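Local coordinates for hypothetical UPF0271 protein TTHB195 (Thermus thermophilus, PDB 2DFA), which probably cleaves 5-oxoproline to L-glutamate at the expense of ATP hydrolysis, as subunit A of a three-component 5-oxoprolinase, at residues V148-E151 and E152-A156; E163-E167 and R168-R172; A196-M199 and V200-K204; A235-E238 and A239-A243. All blocks are in the same frame, centred on the assembly; numbering follows the deposited sequence.

Interaction 1: residues V148-E151 and E152-A156; sequences VYEE and EARKA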
loop_
_atom_site.group_PDB
_atom_site.type_symbol
_atom_site.label_atom_id
_atom_site.label_comp_id
_atom_site.label_asym_id
_atom_site.label_seq_id
_atom_site.Cartn_x
_atom_site.Cartn_y
_atom_site.Cartn_z
ATOM N N VAL A 148 22.562 22.868 1.101
ATOM C CA VAL A 148 22.556 22.782 -0.354
ATOM C C VAL A 148 21.102 22.848 -0.799
ATOM O O VAL A 148 20.791 23.146 -1.953
ATOM C CB VAL A 148 23.190 21.454 -0.853
ATOM C CG1 VAL A 148 24.646 21.375 -0.414
ATOM C CG2 VAL A 148 22.408 20.266 -0.324
ATOM N N TYR A 149 20.209 22.569 0.142
ATOM C CA TYR A 149 18.780 22.606 -0.109
ATOM C C TYR A 149 18.351 24.065 -0.337
ATOM O O TYR A 149 17.613 24.371 -1.274
ATOM C CB TYR A 149 18.056 21.978 1.090
ATOM C CG TYR A 149 16.553 22.007 1.018
ATOM C CD1 TYR A 149 15.890 21.858 -0.196
ATOM C CD2 TYR A 149 15.792 22.178 2.172
ATOM C CE1 TYR A 149 14.499 21.880 -0.261
ATOM C CE2 TYR A 149 14.404 22.202 2.120
ATOM C CZ TYR A 149 13.766 22.055 0.902
ATOM O OH TYR A 149 12.394 22.103 0.845
ATOM N N GLU A 150 18.824 24.971 0.512
ATOM C CA GLU A 150 18.495 26.384 0.344
ATOM C C GLU A 150 19.087 26.848 -0.986
ATOM O O GLU A 150 18.460 27.592 -1.740
ATOM C CB GLU A 150 19.095 27.221 1.476
ATOM C CG GLU A 150 18.630 28.672 1.458
ATOM C CD GLU A 150 19.481 29.590 2.322
ATOM O OE1 GLU A 150 19.970 29.141 3.377
ATOM O OE2 GLU A 150 19.643 30.771 1.949
ATOM N N GLU A 151 20.302 26.387 -1.269
ATOM C CA GLU A 151 21.003 26.747 -2.498
ATOM C C GLU A 151 20.259 26.370 -3.770
ATOM O O GLU A 151 20.062 27.207 -4.658
ATOM C CB GLU A 151 22.381 26.089 -2.530
ATOM C CG GLU A 151 23.385 26.659 -1.549
ATOM C CD GLU A 151 24.736 25.973 -1.656
ATOM O OE1 GLU A 151 25.243 25.827 -2.793
ATOM O OE2 GLU A 151 25.295 25.584 -0.607
ATOM N N GLU A 152 19.855 25.108 -3.874
ATOM C CA GLU A 152 19.151 24.655 -5.070
ATOM C C GLU A 152 17.804 25.347 -5.223
ATOM O O GLU A 152 17.369 25.633 -6.339
ATOM C CB GLU A 152 18.970 23.135 -5.041
ATOM C CG GLU A 152 20.281 22.364 -5.112
ATOM C CD GLU A 152 21.125 22.747 -6.319
ATOM O OE1 GLU A 152 20.558 22.913 -7.418
ATOM O OE2 GLU A 152 22.358 22.868 -6.176
ATOM N N ALA A 153 17.142 25.613 -4.101
ATOM C CA ALA A 153 15.857 26.290 -4.136
ATOM C C ALA A 153 16.042 27.679 -4.742
ATOM O O ALA A 153 15.240 28.117 -5.559
ATOM C CB ALA A 153 15.279 26.403 -2.728
ATOM N N ARG A 154 17.107 28.366 -4.345
ATOM C CA ARG A 154 17.375 29.703 -4.871
ATOM C C ARG A 154 17.790 29.628 -6.334
ATOM O O ARG A 154 17.364 30.446 -7.151
ATOM C CB ARG A 154 18.468 30.396 -4.048
ATOM C CG ARG A 154 18.046 30.751 -2.623
ATOM C CD ARG A 154 19.172 31.450 -1.872
ATOM N NE ARG A 154 18.806 31.813 -0.503
ATOM C CZ ARG A 154 17.956 32.785 -0.182
ATOM N NH1 ARG A 154 17.372 33.507 -1.129
ATOM N NH2 ARG A 154 17.696 33.041 1.091
ATOM N N LYS A 155 18.615 28.643 -6.670
ATOM C CA LYS A 155 19.060 28.481 -8.048
ATOM C C LYS A 155 17.870 28.200 -8.961
ATOM O O LYS A 155 17.884 28.569 -10.138
ATOM C CB LYS A 155 20.090 27.344 -8.150
ATOM C CG LYS A 155 21.479 27.720 -7.633
ATOM C CD LYS A 155 22.409 26.511 -7.499
ATOM C CE LYS A 155 22.705 25.843 -8.836
ATOM N NZ LYS A 155 23.563 24.630 -8.657
ATOM N N ALA A 156 16.840 27.554 -8.415
ATOM C CA ALA A 156 15.642 27.226 -9.186
ATOM C C ALA A 156 14.774 28.457 -9.417
ATOM O O ALA A 156 13.861 28.435 -10.240
ATOM C CB ALA A 156 14.828 26.141 -8.470
#

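Interaction 2: residues E163-E167 and R168-R172; sequences EAFPE and RAYLR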
loop_
_atom_site.group_PDB
_atom_site.type_symbol
_atom_site.label_atom_id
_atom_site.label_comp_id
_atom_site.label_asym_id
_atom_site.label_seq_id
_atom_site.Cartn_x
_atom_site.Cartn_y
_atom_site.Cartn_z
ATOM N N GLU A 163 13.636 28.430 8.014
ATOM C CA GLU A 163 13.081 27.805 9.204
ATOM C C GLU A 163 14.099 27.658 10.330
ATOM O O GLU A 163 15.275 27.379 10.091
ATOM C CB GLU A 163 12.513 26.433 8.831
ATOM C CG GLU A 163 12.005 25.614 9.990
ATOM C CD GLU A 163 11.251 24.379 9.526
ATOM O OE1 GLU A 163 11.813 23.593 8.732
ATOM O OE2 GLU A 163 10.095 24.197 9.961
ATOM N N ALA A 164 13.634 27.859 11.558
ATOM C CA ALA A 164 14.474 27.732 12.745
ATOM C C ALA A 164 13.747 26.793 13.697
ATOM O O ALA A 164 12.518 26.682 13.652
ATOM C CB ALA A 164 14.689 29.103 13.401
ATOM N N PHE A 165 14.502 26.125 14.563
ATOM C CA PHE A 165 13.916 25.171 15.494
ATOM C C PHE A 165 14.196 25.485 16.957
ATOM O O PHE A 165 15.243 25.122 17.486
ATOM C CB PHE A 165 14.428 23.762 15.180
ATOM C CG PHE A 165 14.239 23.356 13.747
ATOM C CD1 PHE A 165 15.061 23.872 12.750
ATOM C CD2 PHE A 165 13.222 22.474 13.390
ATOM C CE1 PHE A 165 14.873 23.515 11.417
ATOM C CE2 PHE A 165 13.027 22.112 12.061
ATOM C CZ PHE A 165 13.856 22.635 11.072
ATOM N N PRO A 166 13.250 26.151 17.634
ATOM C CA PRO A 166 13.444 26.487 19.047
ATOM C C PRO A 166 13.598 25.262 19.951
ATOM O O PRO A 166 14.107 25.372 21.066
ATOM C CB PRO A 166 12.204 27.319 19.380
ATOM C CG PRO A 166 11.172 26.805 18.416
ATOM C CD PRO A 166 11.961 26.667 17.140
ATOM N N GLU A 167 13.179 24.096 19.468
ATOM C CA GLU A 167 13.275 22.871 20.261
ATOM C C GLU A 167 14.535 22.053 20.008
ATOM O O GLU A 167 14.752 21.029 20.659
ATOM C CB GLU A 167 12.060 21.981 20.007
ATOM C CG GLU A 167 10.730 22.606 20.376
ATOM C CD GLU A 167 9.570 21.660 20.122
ATOM O OE1 GLU A 167 9.429 20.672 20.874
ATOM O OE2 GLU A 167 8.808 21.898 19.163
ATOM N N ARG A 168 15.363 22.491 19.065
ATOM C CA ARG A 168 16.587 21.766 18.743
ATOM C C ARG A 168 17.822 22.592 19.063
ATOM O O ARG A 168 17.831 23.805 18.859
ATOM C CB ARG A 168 16.600 21.386 17.259
ATOM C CG ARG A 168 15.520 20.390 16.870
ATOM C CD ARG A 168 15.751 19.046 17.553
ATOM N NE ARG A 168 17.013 18.436 17.135
ATOM C CZ ARG A 168 17.259 18.003 15.902
ATOM N NH1 ARG A 168 16.330 18.107 14.960
ATOM N NH2 ARG A 168 18.438 17.473 15.607
ATOM N N ALA A 169 18.862 21.932 19.563
ATOM C CA ALA A 169 20.101 22.622 19.895
ATOM C C ALA A 169 20.883 22.888 18.616
ATOM O O ALA A 169 20.805 22.121 17.652
ATOM C CB ALA A 169 20.937 21.781 20.853
ATOM N N TYR A 170 21.629 23.989 18.619
ATOM C CA TYR A 170 22.448 24.379 17.480
ATOM C C TYR A 170 23.929 24.275 17.829
ATOM O O TYR A 170 24.306 24.329 18.997
ATOM C CB TYR A 170 22.145 25.823 17.069
ATOM C CG TYR A 170 20.863 25.999 16.292
ATOM C CD1 TYR A 170 19.622 25.786 16.891
ATOM C CD2 TYR A 170 20.892 26.392 14.956
ATOM C CE1 TYR A 170 18.437 25.964 16.172
ATOM C CE2 TYR A 170 19.720 26.572 14.229
ATOM C CZ TYR A 170 18.497 26.359 14.841
ATOM O OH TYR A 170 17.343 26.534 14.119
ATOM N N LEU A 171 24.762 24.126 16.805
ATOM C CA LEU A 171 26.203 24.046 16.998
ATOM C C LEU A 171 26.794 25.342 16.456
ATOM O O LEU A 171 26.143 26.043 15.677
ATOM C CB LEU A 171 26.779 22.849 16.238
ATOM C CG LEU A 171 26.217 21.465 16.579
ATOM C CD1 LEU A 171 26.908 20.420 15.715
ATOM C CD2 LEU A 171 26.428 21.158 18.053
ATOM N N ARG A 172 28.019 25.668 16.861
ATOM C CA ARG A 172 28.657 26.895 16.391
ATOM C C ARG A 172 28.671 26.984 14.869
ATOM O O ARG A 172 28.641 28.077 14.306
ATOM C CB ARG A 172 30.084 27.000 16.927
ATOM C CG ARG A 172 30.162 27.241 18.423
ATOM C CD ARG A 172 31.594 27.512 18.857
ATOM N NE ARG A 172 32.136 28.729 18.257
ATOM C CZ ARG A 172 31.704 29.958 18.526
ATOM N NH1 ARG A 172 30.716 30.144 19.393
ATOM N NH2 ARG A 172 32.260 31.002 17.930
HETATM O O HOH W 1 17.769 26.881 11.640
#

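Interaction 3: residues A196-M199 and V200-K204; sequences ALRM and VLEGK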
loop_
_atom_site.group_PDB
_atom_site.type_symbol
_atom_site.label_atom_id
_atom_site.label_comp_id
_atom_site.label_asym_id
_atom_site.label_seq_id
_atom_site.Cartn_x
_atom_site.Cartn_y
_atom_site.Cartn_z
ATOM N N ALA A 196 12.980 30.689 21.400
ATOM C CA ALA A 196 12.169 31.235 20.316
ATOM C C ALA A 196 12.207 32.768 20.288
ATOM O O ALA A 196 12.444 33.393 19.264
ATOM C CB ALA A 196 10.733 30.748 20.509
ATOM N N LEU A 197 11.917 33.374 21.457
ATOM C CA LEU A 197 11.973 34.833 21.554
ATOM C C LEU A 197 13.317 35.367 21.047
ATOM O O LEU A 197 13.402 36.317 20.279
ATOM C CB LEU A 197 11.816 35.214 23.033
ATOM C CG LEU A 197 10.402 35.673 23.407
ATOM C CD1 LEU A 197 10.331 36.208 24.842
ATOM C CD2 LEU A 197 9.891 36.801 22.507
ATOM N N ARG A 198 14.391 34.737 21.558
ATOM C CA ARG A 198 15.738 35.152 21.189
ATOM C C ARG A 198 15.940 35.137 19.674
ATOM O O ARG A 198 16.470 36.067 19.081
ATOM C CB ARG A 198 16.719 34.186 21.857
ATOM C CG ARG A 198 18.168 34.663 21.764
ATOM C CD ARG A 198 18.589 35.499 22.983
ATOM N NE ARG A 198 19.783 36.297 22.680
ATOM C CZ ARG A 198 20.955 35.638 22.611
ATOM N NH1 ARG A 198 20.976 34.330 22.796
ATOM N NH2 ARG A 198 22.089 36.305 22.381
ATOM N N MET A 199 15.540 34.010 19.053
ATOM C CA MET A 199 15.699 33.886 17.608
ATOM C C MET A 199 14.974 35.010 16.859
ATOM O O MET A 199 15.446 35.545 15.867
ATOM C CB MET A 199 15.129 32.535 17.168
ATOM C CG MET A 199 15.802 31.333 17.833
ATOM S SD MET A 199 15.002 29.787 17.375
ATOM C CE MET A 199 16.481 28.776 17.233
ATOM N N VAL A 200 13.757 35.329 17.340
ATOM C CA VAL A 200 12.995 36.396 16.693
ATOM C C VAL A 200 13.574 37.783 17.002
ATOM O O VAL A 200 13.927 38.554 16.120
ATOM C CB VAL A 200 11.540 36.312 17.168
ATOM C CG1 VAL A 200 10.719 37.429 16.522
ATOM C CG2 VAL A 200 10.938 34.972 16.786
ATOM N N LEU A 201 13.635 38.096 18.312
ATOM C CA LEU A 201 14.040 39.440 18.733
ATOM C C LEU A 201 15.514 39.761 18.422
ATOM O O LEU A 201 15.877 40.901 18.154
ATOM C CB LEU A 201 13.806 39.577 20.246
ATOM C CG LEU A 201 12.337 39.441 20.674
ATOM C CD1 LEU A 201 12.161 39.605 22.186
ATOM C CD2 LEU A 201 11.433 40.494 20.028
ATOM N N GLU A 202 16.386 38.731 18.512
ATOM C CA GLU A 202 17.818 39.016 18.387
ATOM C C GLU A 202 18.474 38.336 17.178
ATOM O O GLU A 202 19.598 38.637 16.798
ATOM C CB GLU A 202 18.516 38.578 19.680
ATOM C CG GLU A 202 18.188 39.479 20.873
ATOM C CD GLU A 202 18.860 38.926 22.115
ATOM O OE1 GLU A 202 20.085 38.869 22.145
ATOM O OE2 GLU A 202 18.148 38.587 23.065
ATOM N N GLY A 203 17.758 37.359 16.589
ATOM C CA GLY A 203 18.315 36.665 15.433
ATOM C C GLY A 203 19.521 35.799 15.808
ATOM O O GLY A 203 20.429 35.562 15.019
ATOM N N LYS A 204 19.524 35.348 17.077
ATOM C CA LYS A 204 20.611 34.492 17.531
ATOM C C LYS A 204 20.111 33.410 18.493
ATOM O O LYS A 204 19.063 33.516 19.119
ATOM C CB LYS A 204 21.646 35.371 18.237
ATOM C CG LYS A 204 22.518 36.158 17.256
ATOM C CD LYS A 204 23.540 37.035 17.978
ATOM C CE LYS A 204 24.529 37.692 17.012
ATOM N NZ LYS A 204 23.805 38.484 16.018
#

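Interaction 4: residues A235-E238 and A239-A243; sequences AVRE and ALEQA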
loop_
_atom_site.group_PDB
_atom_site.type_symbol
_atom_site.label_atom_id
_atom_site.label_comp_id
_atom_site.label_asym_id
_atom_site.label_seq_id
_atom_site.Cartn_x
_atom_site.Cartn_y
_atom_site.Cartn_z
ATOM N N ALA A 235 3.513 27.435 25.184
ATOM C CA ALA A 235 4.546 28.237 25.824
ATOM C C ALA A 235 5.206 29.199 24.842
ATOM O O ALA A 235 5.399 30.374 25.151
ATOM C CB ALA A 235 5.599 27.324 26.451
ATOM N N VAL A 236 5.544 28.702 23.657
ATOM C CA VAL A 236 6.194 29.531 22.649
ATOM C C VAL A 236 5.323 30.672 22.137
ATOM O O VAL A 236 5.774 31.815 22.067
ATOM C CB VAL A 236 6.663 28.685 21.443
ATOM C CG1 VAL A 236 7.262 29.587 20.375
ATOM C CG2 VAL A 236 7.690 27.659 21.897
ATOM N N ARG A 237 4.079 30.371 21.775
ATOM C CA ARG A 237 3.184 31.402 21.262
ATOM C C ARG A 237 2.937 32.497 22.297
ATOM O O ARG A 237 2.948 33.685 21.972
ATOM C CB ARG A 237 1.844 30.797 20.839
ATOM C CG ARG A 237 0.952 31.784 20.097
ATOM C CD ARG A 237 -0.440 31.223 19.853
ATOM N NE ARG A 237 -1.279 32.160 19.109
ATOM C CZ ARG A 237 -1.108 32.465 17.827
ATOM N NH1 ARG A 237 -0.127 31.904 17.134
ATOM N NH2 ARG A 237 -1.913 33.337 17.237
ATOM N N GLU A 238 2.715 32.092 23.541
ATOM C CA GLU A 238 2.458 33.048 24.612
ATOM C C GLU A 238 3.661 33.951 24.872
ATOM O O GLU A 238 3.514 35.164 25.032
ATOM C CB GLU A 238 2.059 32.307 25.893
ATOM C CG GLU A 238 0.738 31.554 25.761
ATOM C CD GLU A 238 0.295 30.889 27.050
ATOM O OE1 GLU A 238 1.011 29.990 27.543
ATOM O OE2 GLU A 238 -0.775 31.266 27.571
ATOM N N ALA A 239 4.851 33.362 24.906
ATOM C CA ALA A 239 6.063 34.133 25.137
ATOM C C ALA A 239 6.217 35.186 24.047
ATOM O O ALA A 239 6.635 36.312 24.311
ATOM C CB ALA A 239 7.274 33.209 25.149
ATOM N N LEU A 240 5.862 34.815 22.821
ATOM C CA LEU A 240 5.965 35.725 21.688
ATOM C C LEU A 240 4.921 36.838 21.732
ATOM O O LEU A 240 5.232 37.999 21.467
ATOM C CB LEU A 240 5.829 34.947 20.374
ATOM C CG LEU A 240 6.938 33.941 20.047
ATOM C CD1 LEU A 240 6.616 33.224 18.741
ATOM C CD2 LEU A 240 8.271 34.663 19.940
ATOM N N GLU A 241 3.684 36.482 22.068
ATOM C CA GLU A 241 2.609 37.465 22.132
ATOM C C GLU A 241 2.749 38.385 23.340
ATOM O O GLU A 241 2.490 39.585 23.246
ATOM C CB GLU A 241 1.250 36.763 22.159
ATOM C CG GLU A 241 0.976 35.928 20.920
ATOM C CD GLU A 241 -0.425 35.354 20.898
ATOM O OE1 GLU A 241 -0.798 34.651 21.861
ATOM O OE2 GLU A 241 -1.149 35.604 19.913
ATOM N N GLN A 242 3.157 37.826 24.476
ATOM C CA GLN A 242 3.341 38.628 25.677
ATOM C C GLN A 242 4.536 39.550 25.465
ATOM O O GLN A 242 4.737 40.509 26.209
ATOM C CB GLN A 242 3.585 37.732 26.894
ATOM C CG GLN A 242 2.331 37.068 27.440
ATOM C CD GLN A 242 2.604 36.237 28.680
ATOM O OE1 GLN A 242 2.271 36.635 29.797
ATOM N NE2 GLN A 242 3.215 35.072 28.489
ATOM N N ALA A 243 5.323 39.249 24.436
ATOM C CA ALA A 243 6.501 40.039 24.106
ATOM C C ALA A 243 6.174 41.080 23.042
ATOM O O ALA A 243 7.007 41.918 22.707
ATOM C CB ALA A 243 7.619 39.127 23.618
#

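Interaction 1: residues V148-E151 and E152-A156
E150 and R154, one helical turn apart on helix 148-155, lie side by side and point the same way, joined by a salt bridge. R154 presents the edge of its guanidinium, and both NE and NH2 donate to the same oxygen, E150 OE2. The NE bond is the shorter and straighter, 2.8 Å from R154 NE to E150 OE2 along the anti lone pair; NH2 comes from above the carboxylate plane, 3.1 Å from the same OE2. The two planes are turned 65° against each other. E150 reaches its partner because CG stands anti to the backbone N (chi1 -172°) on an extended chain. Its other oxygen, OE1, accepts from G146 N, so both oxygens are engaged.

The packed side of the helix carries Y149 and A153. A153 CB sits 3.4 Å from Y149 O and turns its methyl to L141 and V160, while the Y149 ring lies against L141, V143 and A125, so this side of the helix packs on both strand 141-143 and helix 122-135.

The looser, solvent-facing groups are R154 and K155. K155 bends at chi3 (64°) to bring its amine back along the helix, and NZ donates to E152 OE2 over a long 3.3 Å. E152 is buried, its OE2 held by R122 of helix 122-135, which also pairs with E151 OE1. As the helix of the beta-alpha-beta unit between strands 141-143 and 160-164, this element pairs an apolar inner face with charged flanks. R122 and K155 would be expected to offset the like charges of E151 and E152, and R154 is likely to do so for the charge of E150.

Interaction 2: residues E163-E167 and R168-R172
Y170 OH is gripped from two sources: it accepts from F165 N at 2.9 Å, nearly straight (165°), and lies 2.5 Å from the oxygen of a water. That water donates in turn to E163 O, 3.0 Å from its oxygen, so the phenol touches the end of strand 160-164 both directly and through a bridge. The ring arrives edge-on. F165 O lies near its plane, 3.6 Å from Y170 CE1, and the hydroxyl itself sits in the plane of the F165 ring, at the edge, 3.8 Å from F165 CD1. The two aromatic side chains cross at about a right angle, with OH rather than a ring face making the contact.

Between them the chain makes a type I turn from F165 to R168, closed by R168 N donating to F165 O at 3.1 Å. The aliphatic base of R168 packs against F165, CB to CB 3.8 Å. Bends at chi2 and chi3 (-65° and -63°) then carry the guanidinium off to A177 O, while E167 accepts from H223 N. A phenylalanine in place of Y170 would probably leave F165 N without this acceptor and the bridging water with one anchor fewer, weakening the tie of the loop to the strand end.

The turn leaves strand 160-164 beside strand 219-222, where F165 meets C221 and E167 meets I222. F165 also touches Y115 of helix 112-120, and Y170 rests on R195 of helix 189-201.

Interaction 3: residues A196-M199 and V200-K204
The R198 guanidinium has K204 CB over one face, 4.3 Å above the plane and offset toward the rim, and the E202 carboxylate at its edge, the two planes 60° apart. R198 NE and the more weakly bonded NH2 both lean on E202 OE1 in a salt bridge, but the fit is too tight in the model for the exact NE position to be trusted. R198 NH2 also pairs with E212, which anchors the arginine beyond the helix. A CG trans to N (chi1 -169°) followed by a bend at chi2 brings the chain alongside the helix end. With an alanine in place of R198, E202 and E212 would probably lose their shared positive partner, and the E202 carboxylate would be freer to turn.

On another flank L197 and L201 lie side by side, L197 CD2 3.6 Å from L201 CD1. The backbone runs out as the helix ends: E202 N donates to R198 O at 2.7 Å, whereas G203 N makes only weak bonds to R198 O and M199 O. The arrangement is a helix C-cap with glycine, G203, at positive phi just beyond the last helical residues, where helix 189-201 gives way to strand 204-206.

Interaction 4: residues A235-E238 and A239-A243
R237 extends from a CG set anti to its own N atom (chi1 -171°), while E241 turns its CG beside the backbone N (chi1 -61°), and the two chains come together one helical turn apart. The contact is loose: R237 NE stands 3.5 Å from E241 OE2, which lies well out of the guanidinium plane, so no N-H is aimed at it and the salt bridge is one of charge alone. The planes are 59° apart. R237 NH1 turns instead to a weak bond with L27 O.

The buried pair is apolar. V236 and L240 point the same way, V236 CG1 4.0 Å from L240 CD1, and lie on L5 of strand 2-9; beside them A239 touches A193 of helix 189-201.

At the exposed end E238 O takes two bonds from Q242: the backbone N at 2.7 Å, and a weak one from the side chain, Q242 NE2 at 3.5 Å. The amide thus folds back along the helix end, over E238 CB, 4.0 Å from NE2. With its charge pair lacking a directed hydrogen bond, helix 229-241 is probably held more by its apolar V236-L240 side and its backbone bonds than by the R237-E241 pair, whose attraction is likely to be modest.

How the interactions relate
All four contacts are local and follow one another along the chain; none nests in or crosses another, and no long loop is closed. Interaction 1 lies on helix 148-155, from which the chain runs into strand 160-164; interaction 2 takes the chain from that strand through a tight turn. Interaction 3 ends helix 189-201 and interaction 4 ends helix 229-241. Together, 2, 3 and 4 join the loop after strand 160-164 to these two helices: M199 CE packs 3.6 Å from Y170 CE1, and L197 CD2 lies 3.4 Å from A243 CB. Interaction 1 touches none of them, although its nearest atoms come within about 7 Å of interaction 2.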